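Local coordinates for protein AlkZ (Streptomyces sahachiroi, PDB 5UUJ) that belongs to the AlkZ-like family of DNA glycosylases, proteins grouped with the helix-turn-helix clan, at residues A[13-18]-A[270-275]; A[18-23]-A[217-222]; A[135-140]-A[184-189]. All coordinates share one frame; numbering follows the deposited sequence.

Interaction 1 of 3, residues A[13-18]-A[270-275]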
ATOM      1  N   PHE A  13     -12.932  -6.045 -12.674  1.00 16.14           N
ATOM      2  CA  PHE A  13     -13.105  -4.850 -11.852  1.00 15.72           C
ATOM      3  C   PHE A  13     -14.126  -5.088 -10.745  1.00 15.63           C
ATOM      4  O   PHE A  13     -13.900  -4.720  -9.590  1.00 15.09           O
ATOM      5  CB  PHE A  13     -13.541  -3.657 -12.705  1.00 16.34           C
ATOM      6  CG  PHE A  13     -12.539  -3.249 -13.746  1.00 16.67           C
ATOM      7  CD1 PHE A  13     -11.184  -3.493 -13.568  1.00 16.29           C
ATOM      8  CD2 PHE A  13     -12.953  -2.623 -14.909  1.00 17.62           C
ATOM      9  CE1 PHE A  13     -10.265  -3.115 -14.528  1.00 16.88           C
ATOM     10  CE2 PHE A  13     -12.035  -2.242 -15.874  1.00 18.17           C
ATOM     11  CZ  PHE A  13     -10.692  -2.489 -15.681  1.00 17.81           C
ATOM     12  N   ALA A  14     -15.249  -5.702 -11.106  1.00 16.35           N
ATOM     13  CA  ALA A  14     -16.296  -6.007 -10.140  1.00 19.27           C
ATOM     14  C   ALA A  14     -15.787  -6.972  -9.073  1.00 17.03           C
ATOM     15  O   ALA A  14     -16.078  -6.810  -7.887  1.00 16.07           O
ATOM     16  CB  ALA A  14     -17.510  -6.587 -10.839  1.00 17.84           C
ATOM     17  N   TRP A  15     -15.026  -7.975  -9.498  1.00 16.25           N
ATOM     18  CA  TRP A  15     -14.494  -8.965  -8.574  1.00 16.19           C
ATOM     19  C   TRP A  15     -13.494  -8.322  -7.616  1.00 15.25           C
ATOM     20  O   TRP A  15     -13.535  -8.563  -6.410  1.00 15.16           O
ATOM     21  CB  TRP A  15     -13.834 -10.116  -9.334  1.00 16.75           C
ATOM     22  CG  TRP A  15     -13.301 -11.175  -8.423  1.00 17.07           C
ATOM     23  CD1 TRP A  15     -14.007 -12.193  -7.850  1.00 18.05           C
ATOM     24  CD2 TRP A  15     -11.950 -11.317  -7.968  1.00 16.72           C
ATOM     25  NE1 TRP A  15     -13.179 -12.956  -7.066  1.00 18.34           N
ATOM     26  CE2 TRP A  15     -11.911 -12.440  -7.120  1.00 17.52           C
ATOM     27  CE3 TRP A  15     -10.771 -10.602  -8.193  1.00 16.06           C
ATOM     28  CZ2 TRP A  15     -10.740 -12.868  -6.499  1.00 17.66           C
ATOM     29  CZ3 TRP A  15      -9.606 -11.030  -7.575  1.00 16.20           C
ATOM     30  CH2 TRP A  15      -9.601 -12.152  -6.740  1.00 16.98           C
ATOM     31  N   ARG A  16     -12.604  -7.496  -8.161  1.00 14.74           N
ATOM     32  CA  ARG A  16     -11.633  -6.774  -7.343  1.00 14.07           C
ATOM     33  C   ARG A  16     -12.332  -5.901  -6.305  1.00 13.80           C
ATOM     34  O   ARG A  16     -11.940  -5.878  -5.140  1.00 13.49           O
ATOM     35  CB  ARG A  16     -10.723  -5.910  -8.219  1.00 13.95           C
ATOM     36  CG  ARG A  16      -9.683  -6.694  -9.001  1.00 14.33           C
ATOM     37  CD  ARG A  16      -8.928  -5.804  -9.968  1.00 14.52           C
ATOM     38  NE  ARG A  16      -7.901  -6.541 -10.699  1.00 15.13           N
ATOM     39  CZ  ARG A  16      -7.192  -6.044 -11.708  1.00 15.66           C
ATOM     40  NH1 ARG A  16      -7.396  -4.801 -12.119  1.00 15.69           N
ATOM     41  NH2 ARG A  16      -6.283  -6.794 -12.312  1.00 16.44           N
HETATM   42  N   MSE A  17     -13.372  -5.191  -6.729  1.00 14.53           N
HETATM   43  CA  MSE A  17     -14.087  -4.298  -5.827  1.00 19.64           C
HETATM   44  C   MSE A  17     -14.834  -5.066  -4.743  1.00 15.59           C
HETATM   45  O   MSE A  17     -15.063  -4.547  -3.651  1.00 14.97           O
HETATM   46  CB  MSE A  17     -15.055  -3.419  -6.611  1.00 16.53           C
HETATM   47  CG  MSE A  17     -14.358  -2.297  -7.356  1.00 21.96           C
HETATM   48 SE   MSE A  17     -15.622  -1.056  -8.155  1.00 29.98          SE
HETATM   49  CE  MSE A  17     -14.630   0.599  -7.880  1.00 30.97           C
ATOM     50  N   GLN A  18     -15.213  -6.299  -5.045  1.00 14.96           N
ATOM     51  CA  GLN A  18     -15.801  -7.166  -4.041  1.00 15.53           C
ATOM     52  C   GLN A  18     -14.728  -7.558  -3.027  1.00 15.02           C
ATOM     53  O   GLN A  18     -14.936  -7.463  -1.818  1.00 15.47           O
ATOM     54  CB  GLN A  18     -16.429  -8.399  -4.695  1.00 16.50           C
ATOM     55  CG  GLN A  18     -16.974  -9.421  -3.715  1.00 26.38           C
ATOM     56  CD  GLN A  18     -16.010 -10.572  -3.468  1.00 32.00           C
ATOM     57  OE1 GLN A  18     -15.559 -10.790  -2.343  1.00 35.59           O
ATOM     58  NE2 GLN A  18     -15.699 -11.322  -4.522  1.00 25.23           N
ATOM     59  N   GLU A 270     -13.568 -19.814 -10.400  1.00 28.78           N
ATOM     60  CA  GLU A 270     -15.003 -19.990 -10.624  1.00 33.06           C
ATOM     61  C   GLU A 270     -15.792 -18.760 -10.193  1.00 26.72           C
ATOM     62  O   GLU A 270     -16.730 -18.339 -10.867  1.00 25.80           O
ATOM     63  CB  GLU A 270     -15.510 -21.221  -9.871  1.00 29.33           C
ATOM     64  CG  GLU A 270     -14.976 -22.536 -10.412  1.00 40.76           C
ATOM     65  CD  GLU A 270     -15.483 -22.841 -11.810  1.00 46.18           C
ATOM     66  OE1 GLU A 270     -16.687 -22.626 -12.070  1.00 50.51           O
ATOM     67  OE2 GLU A 270     -14.676 -23.289 -12.652  1.00 48.09           O
ATOM     68  N   GLU A 271     -15.399 -18.200  -9.056  1.00 21.75           N
ATOM     69  CA  GLU A 271     -16.010 -16.995  -8.520  1.00 20.90           C
ATOM     70  C   GLU A 271     -15.908 -15.828  -9.503  1.00 22.55           C
ATOM     71  O   GLU A 271     -16.879 -15.095  -9.715  1.00 19.53           O
ATOM     72  CB  GLU A 271     -15.337 -16.639  -7.195  1.00 21.95           C
ATOM     73  CG  GLU A 271     -15.911 -15.446  -6.475  1.00 26.73           C
ATOM     74  CD  GLU A 271     -15.244 -15.225  -5.129  1.00 31.05           C
ATOM     75  OE1 GLU A 271     -14.386 -14.322  -5.027  1.00 26.05           O
ATOM     76  OE2 GLU A 271     -15.572 -15.962  -4.176  1.00 31.73           O
ATOM     77  N   LEU A 272     -14.732 -15.668 -10.103  1.00 19.07           N
ATOM     78  CA  LEU A 272     -14.500 -14.600 -11.069  1.00 18.20           C
ATOM     79  C   LEU A 272     -15.383 -14.777 -12.299  1.00 18.80           C
ATOM     80  O   LEU A 272     -16.000 -13.821 -12.771  1.00 18.48           O
ATOM     81  CB  LEU A 272     -13.025 -14.558 -11.480  1.00 17.73           C
ATOM     82  CG  LEU A 272     -12.654 -13.646 -12.653  1.00 17.23           C
ATOM     83  CD1 LEU A 272     -13.015 -12.195 -12.350  1.00 16.50           C
ATOM     84  CD2 LEU A 272     -11.172 -13.777 -12.995  1.00 17.02           C
ATOM     85  N   ALA A 273     -15.442 -16.002 -12.808  1.00 19.88           N
ATOM     86  CA  ALA A 273     -16.218 -16.300 -14.009  1.00 20.78           C
ATOM     87  C   ALA A 273     -17.707 -15.999 -13.826  1.00 21.16           C
ATOM     88  O   ALA A 273     -18.405 -15.679 -14.789  1.00 21.57           O
ATOM     89  CB  ALA A 273     -16.027 -17.759 -14.410  1.00 22.18           C
ATOM     90  N   ALA A 274     -18.184 -16.098 -12.589  1.00 19.11           N
ATOM     91  CA  ALA A 274     -19.599 -15.906 -12.289  1.00 19.77           C
ATOM     92  C   ALA A 274     -19.921 -14.459 -11.919  1.00 19.26           C
ATOM     93  O   ALA A 274     -21.086 -14.105 -11.756  1.00 19.95           O
ATOM     94  CB  ALA A 274     -20.026 -16.836 -11.164  1.00 20.28           C
ATOM     95  N   THR A 275     -18.893 -13.626 -11.782  1.00 18.24           N
ATOM     96  CA  THR A 275     -19.096 -12.233 -11.386  1.00 17.76           C
ATOM     97  C   THR A 275     -19.659 -11.416 -12.546  1.00 18.17           C
ATOM     98  O   THR A 275     -19.154 -11.484 -13.667  1.00 18.29           O
ATOM     99  CB  THR A 275     -17.783 -11.589 -10.893  1.00 16.70           C
ATOM    100  OG1 THR A 275     -17.255 -12.353  -9.802  1.00 16.58           O
ATOM    101  CG2 THR A 275     -18.019 -10.152 -10.429  1.00 16.30           C
TER
HETATM  102  O   HOH W   1     -14.675 -13.460  -2.343  1.00 22.58           O

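Interaction 2 of 3, residues A[18-23]-A[217-222]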
ATOM      1  N   GLN A  18     -15.213  -6.299  -5.045  1.00 14.96           N
ATOM      2  CA  GLN A  18     -15.801  -7.166  -4.041  1.00 15.53           C
ATOM      3  C   GLN A  18     -14.728  -7.558  -3.027  1.00 15.02           C
ATOM      4  O   GLN A  18     -14.936  -7.463  -1.818  1.00 15.47           O
ATOM      5  CB  GLN A  18     -16.429  -8.399  -4.695  1.00 16.50           C
ATOM      6  CG  GLN A  18     -16.974  -9.421  -3.715  1.00 26.38           C
ATOM      7  CD  GLN A  18     -16.010 -10.572  -3.468  1.00 32.00           C
ATOM      8  OE1 GLN A  18     -15.559 -10.790  -2.343  1.00 35.59           O
ATOM      9  NE2 GLN A  18     -15.699 -11.322  -4.522  1.00 25.23           N
ATOM     10  N   ARG A  19     -13.567  -7.968  -3.522  1.00 14.64           N
ATOM     11  CA  ARG A  19     -12.472  -8.380  -2.649  1.00 14.43           C
ATOM     12  C   ARG A  19     -11.943  -7.220  -1.805  1.00 13.73           C
ATOM     13  O   ARG A  19     -11.475  -7.434  -0.690  1.00 13.76           O
ATOM     14  CB  ARG A  19     -11.332  -8.983  -3.471  1.00 14.47           C
ATOM     15  CG  ARG A  19     -11.713 -10.229  -4.259  1.00 15.39           C
ATOM     16  CD  ARG A  19     -12.021 -11.404  -3.357  1.00 16.37           C
ATOM     17  NE  ARG A  19     -10.867 -11.802  -2.554  1.00 16.51           N
ATOM     18  CZ  ARG A  19     -10.916 -12.679  -1.558  1.00 17.45           C
ATOM     19  NH1 ARG A  19     -12.064 -13.257  -1.228  1.00 18.35           N
ATOM     20  NH2 ARG A  19      -9.813 -12.978  -0.887  1.00 17.71           N
ATOM     21  N   GLN A  20     -12.031  -6.000  -2.331  1.00 13.33           N
ATOM     22  CA  GLN A  20     -11.470  -4.826  -1.661  1.00 12.92           C
ATOM     23  C   GLN A  20     -12.492  -4.085  -0.794  1.00 13.17           C
ATOM     24  O   GLN A  20     -12.249  -2.948  -0.381  1.00 13.08           O
ATOM     25  CB  GLN A  20     -10.886  -3.860  -2.694  1.00 12.73           C
ATOM     26  CG  GLN A  20      -9.663  -4.393  -3.420  1.00 12.67           C
ATOM     27  CD  GLN A  20      -9.136  -3.419  -4.456  1.00 12.76           C
ATOM     28  OE1 GLN A  20      -9.188  -2.202  -4.265  1.00 12.84           O
ATOM     29  NE2 GLN A  20      -8.636  -3.948  -5.566  1.00 13.00           N
ATOM     30  N   PHE A  21     -13.624  -4.734  -0.529  1.00 13.75           N
ATOM     31  CA  PHE A  21     -14.678  -4.188   0.326  1.00 14.33           C
ATOM     32  C   PHE A  21     -15.278  -2.889  -0.210  1.00 14.63           C
ATOM     33  O   PHE A  21     -15.766  -2.062   0.563  1.00 15.66           O
ATOM     34  CB  PHE A  21     -14.151  -3.950   1.747  1.00 14.21           C
ATOM     35  CG  PHE A  21     -13.550  -5.166   2.388  1.00 14.22           C
ATOM     36  CD1 PHE A  21     -14.306  -6.311   2.576  1.00 16.57           C
ATOM     37  CD2 PHE A  21     -12.234  -5.161   2.819  1.00 13.73           C
ATOM     38  CE1 PHE A  21     -13.757  -7.432   3.174  1.00 15.36           C
ATOM     39  CE2 PHE A  21     -11.680  -6.278   3.419  1.00 14.16           C
ATOM     40  CZ  PHE A  21     -12.442  -7.415   3.597  1.00 14.87           C
ATOM     41  N   LEU A  22     -15.257  -2.712  -1.527  1.00 14.56           N
ATOM     42  CA  LEU A  22     -15.836  -1.521  -2.145  1.00 15.15           C
ATOM     43  C   LEU A  22     -17.298  -1.733  -2.540  1.00 16.24           C
ATOM     44  O   LEU A  22     -18.139  -0.876  -2.273  1.00 17.21           O
ATOM     45  CB  LEU A  22     -15.012  -1.101  -3.365  1.00 14.79           C
ATOM     46  CG  LEU A  22     -13.653  -0.468  -3.035  1.00 16.17           C
ATOM     47  CD1 LEU A  22     -12.826  -0.267  -4.295  1.00 14.10           C
ATOM     48  CD2 LEU A  22     -13.824   0.859  -2.309  1.00 14.80           C
ATOM     49  N   GLU A  23     -17.597  -2.865  -3.175  1.00 25.24           N
ATOM     50  CA  GLU A  23     -18.970  -3.213  -3.553  1.00 22.83           C
ATOM     51  C   GLU A  23     -19.131  -4.734  -3.567  1.00 25.72           C
ATOM     52  O   GLU A  23     -18.419  -5.413  -4.303  1.00 28.77           O
ATOM     53  CB  GLU A  23     -19.331  -2.658  -4.937  1.00 24.83           C
ATOM     54  CG  GLU A  23     -19.261  -1.143  -5.082  1.00 34.19           C
ATOM     55  CD  GLU A  23     -20.314  -0.412  -4.265  1.00 40.56           C
ATOM     56  OE1 GLU A  23     -21.394  -0.993  -4.014  1.00 37.90           O
ATOM     57  OE2 GLU A  23     -20.056   0.749  -3.876  1.00 41.01           O
ATOM     58  N   GLY A 217      -5.230 -11.976  -4.424  1.00 14.85           N
ATOM     59  CA  GLY A 217      -6.510 -12.052  -3.748  1.00 15.50           C
ATOM     60  C   GLY A 217      -7.254 -10.729  -3.707  1.00 15.26           C
ATOM     61  O   GLY A 217      -8.440 -10.694  -3.382  1.00 15.97           O
ATOM     62  N   ALA A 218      -6.560  -9.643  -4.033  1.00 18.22           N
ATOM     63  CA  ALA A 218      -7.164  -8.313  -4.030  1.00 18.14           C
ATOM     64  C   ALA A 218      -7.086  -7.648  -5.402  1.00 14.31           C
ATOM     65  O   ALA A 218      -7.995  -6.910  -5.788  1.00 14.80           O
ATOM     66  CB  ALA A 218      -6.488  -7.434  -2.987  1.00 18.97           C
ATOM     67  N   TYR A 219      -6.003  -7.913  -6.133  1.00 13.86           N
ATOM     68  CA  TYR A 219      -5.722  -7.205  -7.380  1.00 13.79           C
ATOM     69  C   TYR A 219      -5.541  -8.135  -8.580  1.00 14.06           C
ATOM     70  O   TYR A 219      -5.079  -7.705  -9.640  1.00 14.04           O
ATOM     71  CB  TYR A 219      -4.470  -6.340  -7.212  1.00 13.17           C
ATOM     72  CG  TYR A 219      -4.462  -5.543  -5.931  1.00 13.45           C
ATOM     73  CD1 TYR A 219      -5.375  -4.514  -5.720  1.00 13.39           C
ATOM     74  CD2 TYR A 219      -3.545  -5.820  -4.928  1.00 13.42           C
ATOM     75  CE1 TYR A 219      -5.373  -3.788  -4.545  1.00 13.36           C
ATOM     76  CE2 TYR A 219      -3.534  -5.096  -3.754  1.00 12.40           C
ATOM     77  CZ  TYR A 219      -4.448  -4.084  -3.567  1.00 12.82           C
ATOM     78  OH  TYR A 219      -4.434  -3.373  -2.391  1.00 15.95           O
ATOM     79  N   GLY A 220      -5.898  -9.404  -8.411  1.00 14.90           N
ATOM     80  CA  GLY A 220      -5.849 -10.351  -9.508  1.00 16.04           C
ATOM     81  C   GLY A 220      -6.974 -10.101 -10.498  1.00 15.64           C
ATOM     82  O   GLY A 220      -7.900  -9.351 -10.199  1.00 15.85           O
ATOM     83  N   PRO A 221      -6.886 -10.699 -11.699  1.00 16.11           N
ATOM     84  CA  PRO A 221      -5.712 -11.425 -12.197  1.00 16.01           C
ATOM     85  C   PRO A 221      -4.582 -10.453 -12.521  1.00 15.32           C
ATOM     86  O   PRO A 221      -4.859  -9.278 -12.759  1.00 15.17           O
ATOM     87  CB  PRO A 221      -6.226 -12.120 -13.467  1.00 16.93           C
ATOM     88  CG  PRO A 221      -7.728 -12.036 -13.396  1.00 17.58           C
ATOM     89  CD  PRO A 221      -8.021 -10.789 -12.633  1.00 17.01           C
ATOM     90  N   ALA A 222      -3.339 -10.925 -12.522  1.00 15.13           N
ATOM     91  CA  ALA A 222      -2.203 -10.050 -12.786  1.00 14.92           C
ATOM     92  C   ALA A 222      -1.021 -10.822 -13.348  1.00 14.97           C
ATOM     93  O   ALA A 222      -0.924 -12.039 -13.187  1.00 15.43           O
ATOM     94  CB  ALA A 222      -1.799  -9.323 -11.515  1.00 13.94           C
TER

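Interaction 3 of 3, residues A[135-140]-A[184-189]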
ATOM      1  N   VAL A 135      11.325   3.530  22.993  1.00 25.28           N
ATOM      2  CA  VAL A 135      10.721   4.406  21.995  1.00 24.45           C
ATOM      3  C   VAL A 135      11.518   5.706  21.888  1.00 23.48           C
ATOM      4  O   VAL A 135      11.678   6.422  22.875  1.00 24.90           O
ATOM      5  CB  VAL A 135       9.251   4.718  22.350  1.00 25.71           C
ATOM      6  CG1 VAL A 135       8.617   5.613  21.295  1.00 25.02           C
ATOM      7  CG2 VAL A 135       8.457   3.430  22.491  1.00 22.48           C
ATOM      8  N   LEU A 136      12.010   6.004  20.688  1.00 22.77           N
ATOM      9  CA  LEU A 136      12.859   7.174  20.465  1.00 23.74           C
ATOM     10  C   LEU A 136      12.458   7.943  19.216  1.00 24.43           C
ATOM     11  O   LEU A 136      12.032   7.356  18.221  1.00 22.28           O
ATOM     12  CB  LEU A 136      14.328   6.760  20.338  1.00 24.02           C
ATOM     13  CG  LEU A 136      14.981   6.033  21.512  1.00 24.96           C
ATOM     14  CD1 LEU A 136      16.385   5.595  21.127  1.00 25.19           C
ATOM     15  CD2 LEU A 136      15.017   6.912  22.747  1.00 26.86           C
ATOM     16  N   THR A 137      12.611   9.262  19.268  1.00 26.26           N
ATOM     17  CA  THR A 137      12.475  10.088  18.077  1.00 29.83           C
ATOM     18  C   THR A 137      13.657   9.813  17.152  1.00 30.55           C
ATOM     19  O   THR A 137      14.592   9.105  17.529  1.00 29.58           O
ATOM     20  CB  THR A 137      12.428  11.590  18.418  1.00 31.00           C
ATOM     21  OG1 THR A 137      13.679  11.994  18.987  1.00 30.75           O
ATOM     22  CG2 THR A 137      11.310  11.887  19.405  1.00 30.64           C
ATOM     23  N   ARG A 138      13.616  10.365  15.944  1.00 35.36           N
ATOM     24  CA  ARG A 138      14.731  10.229  15.014  1.00 33.78           C
ATOM     25  C   ARG A 138      16.006  10.792  15.629  1.00 33.67           C
ATOM     26  O   ARG A 138      17.041  10.128  15.652  1.00 33.29           O
ATOM     27  CB  ARG A 138      14.425  10.941  13.698  1.00 32.63           C
ATOM     28  CG  ARG A 138      15.606  11.018  12.736  1.00 39.29           C
ATOM     29  CD  ARG A 138      15.241  11.783  11.473  1.00 41.28           C
ATOM     30  NE  ARG A 138      14.760  13.132  11.780  1.00 47.39           N
ATOM     31  CZ  ARG A 138      15.527  14.217  11.849  1.00 48.11           C
ATOM     32  NH1 ARG A 138      16.834  14.142  11.623  1.00 50.64           N
ATOM     33  NH2 ARG A 138      14.982  15.390  12.141  1.00 48.19           N
ATOM     34  N   ASP A 139      15.920  12.020  16.131  1.00 30.85           N
ATOM     35  CA  ASP A 139      17.078  12.697  16.702  1.00 31.77           C
ATOM     36  C   ASP A 139      17.629  11.949  17.910  1.00 30.24           C
ATOM     37  O   ASP A 139      18.842  11.850  18.084  1.00 32.71           O
ATOM     38  CB  ASP A 139      16.713  14.128  17.096  1.00 34.28           C
ATOM     39  CG  ASP A 139      16.425  15.009  15.893  1.00 42.55           C
ATOM     40  OD1 ASP A 139      17.098  14.840  14.853  1.00 42.69           O
ATOM     41  OD2 ASP A 139      15.528  15.873  15.992  1.00 46.30           O
ATOM     42  N   GLU A 140      16.737  11.424  18.743  1.00 30.37           N
ATOM     43  CA  GLU A 140      17.155  10.663  19.913  1.00 30.96           C
ATOM     44  C   GLU A 140      17.881   9.384  19.502  1.00 30.67           C
ATOM     45  O   GLU A 140      18.888   9.017  20.106  1.00 30.72           O
ATOM     46  CB  GLU A 140      15.950  10.330  20.794  1.00 32.09           C
ATOM     47  CG  GLU A 140      15.439  11.513  21.600  1.00 30.66           C
ATOM     48  CD  GLU A 140      14.217  11.175  22.435  1.00 32.75           C
ATOM     49  OE1 GLU A 140      13.554  10.157  22.145  1.00 30.71           O
ATOM     50  OE2 GLU A 140      13.922  11.928  23.387  1.00 35.52           O
ATOM     51  N   LYS A 184       5.552  14.561  17.137  1.00 47.21           N
ATOM     52  CA  LYS A 184       6.777  13.934  16.654  1.00 45.70           C
ATOM     53  C   LYS A 184       6.599  12.435  16.415  1.00 43.25           C
ATOM     54  O   LYS A 184       5.864  11.760  17.136  1.00 44.43           O
ATOM     55  CB  LYS A 184       7.920  14.170  17.644  1.00 46.45           C
ATOM     56  CG  LYS A 184       8.425  15.606  17.673  1.00 46.07           C
ATOM     57  CD  LYS A 184       9.491  15.807  18.736  1.00 48.34           C
ATOM     58  CE  LYS A 184      10.045  17.222  18.710  1.00 48.68           C
ATOM     59  NZ  LYS A 184      11.019  17.463  19.810  1.00 52.95           N
ATOM     60  N   ILE A 185       7.278  11.930  15.390  1.00 38.24           N
ATOM     61  CA  ILE A 185       7.303  10.502  15.100  1.00 33.60           C
ATOM     62  C   ILE A 185       8.365   9.817  15.953  1.00 32.92           C
ATOM     63  O   ILE A 185       9.424  10.389  16.213  1.00 37.32           O
ATOM     64  CB  ILE A 185       7.583  10.243  13.606  1.00 32.74           C
ATOM     65  CG1 ILE A 185       6.385  10.686  12.768  1.00 32.40           C
ATOM     66  CG2 ILE A 185       7.871   8.763  13.344  1.00 34.79           C
ATOM     67  CD1 ILE A 185       6.673  10.771  11.285  1.00 35.05           C
ATOM     68  N   THR A 186       8.067   8.595  16.386  1.00 29.76           N
ATOM     69  CA  THR A 186       9.003   7.792  17.166  1.00 26.92           C
ATOM     70  C   THR A 186       9.277   6.467  16.472  1.00 22.94           C
ATOM     71  O   THR A 186       8.504   6.034  15.617  1.00 22.12           O
ATOM     72  CB  THR A 186       8.473   7.496  18.577  1.00 28.40           C
ATOM     73  OG1 THR A 186       7.308   6.666  18.488  1.00 24.91           O
ATOM     74  CG2 THR A 186       8.133   8.783  19.313  1.00 25.32           C
ATOM     75  N   PHE A 187      10.378   5.829  16.858  1.00 20.56           N
ATOM     76  CA  PHE A 187      10.759   4.529  16.322  1.00 19.60           C
ATOM     77  C   PHE A 187      10.899   3.517  17.452  1.00 24.43           C
ATOM     78  O   PHE A 187      11.242   3.880  18.577  1.00 21.55           O
ATOM     79  CB  PHE A 187      12.077   4.622  15.550  1.00 19.82           C
ATOM     80  CG  PHE A 187      12.014   5.509  14.342  1.00 19.83           C
ATOM     81  CD1 PHE A 187      11.573   5.016  13.127  1.00 23.24           C
ATOM     82  CD2 PHE A 187      12.399   6.837  14.420  1.00 23.80           C
ATOM     83  CE1 PHE A 187      11.518   5.827  12.013  1.00 23.78           C
ATOM     84  CE2 PHE A 187      12.343   7.653  13.307  1.00 27.10           C
ATOM     85  CZ  PHE A 187      11.901   7.145  12.102  1.00 22.89           C
ATOM     86  N   THR A 188      10.637   2.248  17.151  1.00 18.92           N
ATOM     87  CA  THR A 188      10.842   1.187  18.127  1.00 19.21           C
ATOM     88  C   THR A 188      11.025  -0.165  17.433  1.00 18.58           C
ATOM     89  O   THR A 188      10.868  -0.276  16.216  1.00 17.82           O
ATOM     90  CB  THR A 188       9.667   1.112  19.134  1.00 19.43           C
ATOM     91  OG1 THR A 188      10.061   0.342  20.276  1.00 20.13           O
ATOM     92  CG2 THR A 188       8.420   0.498  18.498  1.00 18.56           C
ATOM     93  N   LEU A 189      11.376  -1.181  18.217  1.00 19.07           N
ATOM     94  CA  LEU A 189      11.581  -2.532  17.701  1.00 18.83           C
ATOM     95  C   LEU A 189      10.241  -3.262  17.561  1.00 18.49           C
ATOM     96  O   LEU A 189       9.493  -3.363  18.537  1.00 18.65           O
ATOM     97  CB  LEU A 189      12.512  -3.315  18.629  1.00 19.91           C
ATOM     98  CG  LEU A 189      12.947  -4.702  18.160  1.00 20.09           C
ATOM     99  CD1 LEU A 189      13.946  -4.590  17.014  1.00 19.93           C
ATOM    100  CD2 LEU A 189      13.539  -5.488  19.314  1.00 21.40           C
TER
HETATM  101  O   HOH W   2      13.189  14.729  19.940  1.00 34.55           O

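Interaction 1 of 3, residues A[13-18]-A[270-275]
Trp15 and Glu271 reach each other because both side chains leave their helices with CG opposite the backbone nitrogen, at chi1 -179° for Trp15 and -177° for Glu271. Glu271 then runs extended to its carboxylate and crosses the indole at about a right angle, with CG in the ring plane at the pyrrole edge. The main bond goes from Trp15 NE1 to Glu271 OE1 at 2.7 Å. It uses the anti lone pair of that oxygen, which sits 23° out of the indole plane.

Gln18, one helical turn after Trp15, and Glu271 approach each other from opposite directions, and Gln18 NE2 makes a weak hydrogen bond to the same Glu271 OE1 at 3.3 Å. A water completes the group, donating to Gln18 OE1 and to Glu271 OE1, each at 2.8 Å.

Next to this polar cluster the contact turns apolar. Leu272 puts CB over one face of the indole, and its CD1 packs on Trp15 CB at 3.8 Å; the ring also meets that of His268. Where helix 269-274 runs out, Thr275 OG1 donates back to Glu271 O at 2.8 Å. With OG1 held there, the methyl faces helix 9-19, where Thr275 CG2 rests on Ala14 CB at 3.6 Å. Gln11 adds a further tie, its NE2 donating to Thr275 O.

Thus the N-terminal helix is joined to helix 269-274 by a polar patch beside an apolar one. Three uncharged donors, that of Gln18 weak, converge on Glu271 OE1, and Arg19 packs against Glu271, an arrangement consistent with an ionised carboxylate.

Interaction 2 of 3, residues A[18-23]-A[217-222]
Two side-chain-to-backbone hydrogen bonds carry this contact, made by Arg19 and Gln20 to successive carbonyls at the end of helix 204-219. Arg19, bent at chi2 and again at chi3, curls its chain round Gly217 O so that NE donates to that oxygen at 2.8 Å. The bond is nearly straight, 172° at the hydrogen, and lies in both the guanidinium and the carbonyl planes. Gln20 extends its chain and gives NE2 to Ala218 O at 3.0 Å; the oxygen lies close to the amide plane of Gln20, but the donor stands 44° above the carbonyl plane.

The donors themselves come from a helix end. Helix 9-19 closes in a Schellman motif, with Phe21 as the C-prime residue at positive phi, and Leu22 N and Phe21 N bonding back to Met17 O and Gln18 O. Two helix C-termini therefore meet here, one supplying side-chain donors and the other backbone acceptors.

Packing is the second kind of interaction. The side chains of Gln20 and Tyr219 cross at about a right angle, amide and ring planes 67° apart, with Gln20 NE2 3.3 Å from Tyr219 CD1. Ala218 CB covers one face of that ring, and Tyr219 OH is tied to Leu37 O. Alongside, Arg19 CB lies 4.3 Å from Ala218 CA. Just beyond, Arg16 reaches the carbonyls of Gly220 and Pro221, the pair joined by a cis peptide bond.

Interaction 3 of 3, residues A[135-140]-A[184-189]
A three-stranded antiparallel sheet, strand order 1-3-2, begins here with Leu136 on its edge strand paired to Phe187 on the central one. The order of helix 117-130, strand 136-137, helices 138-146 and 162-172 and the two further strands is consistent with a winged helix, in which the loop between strands 176-177 and 186-188 would be the wing. Leu136 and Phe187 form a hydrogen-bonded pair: Leu136 N donates to Phe187 O at 3.1 Å, and Phe187 N returns a bond to Leu136 O.

Val135 lays CG1 against Thr186, whose OG1 hydrogen-bonds to Pro179 O. The Phe187 ring turns an edge to the first turn of helix 138-146, its CE2 being 3.9 Å from Arg138 CA; Trp162 meets the ring nearly at right angles.

Thr137 closes the short, weakly bonded strand and caps the helix that follows, in a capping box. With chi1 at 65°, OG1 sits between backbone N and carbonyl carbon and accepts from Glu140 N at 3.1 Å, and Thr137 N donates to Glu140 OE1 at 3.2 Å. Glu140 OE1 also pairs with Arg181. A water 2.9 Å from Thr137 OG1 accepts a weak bond from Lys184 NZ at 3.5 Å.

Overall arrangement
Interactions 1 and 2 are neighbours, their centres about 8 Å apart, and both are built on helix 9-19. Gln18 lies in both ranges, though it makes its cross-segment contact only in interaction 1. The N-terminal helix is thereby held against helix 269-274 and against the end of helix 204-219, which joins the start of the chain to its later half. Interaction 3 lies across the chain's centre, its centre about 43 Å from that of interaction 1 and 35 Å from that of interaction 2. Along the sequence it nests inside the span closed by interaction 2, itself inside that of interaction 1. The small three-stranded sheet, probably of a winged helix, thus comes from a compact span, while interactions 1 and 2 unite distant parts.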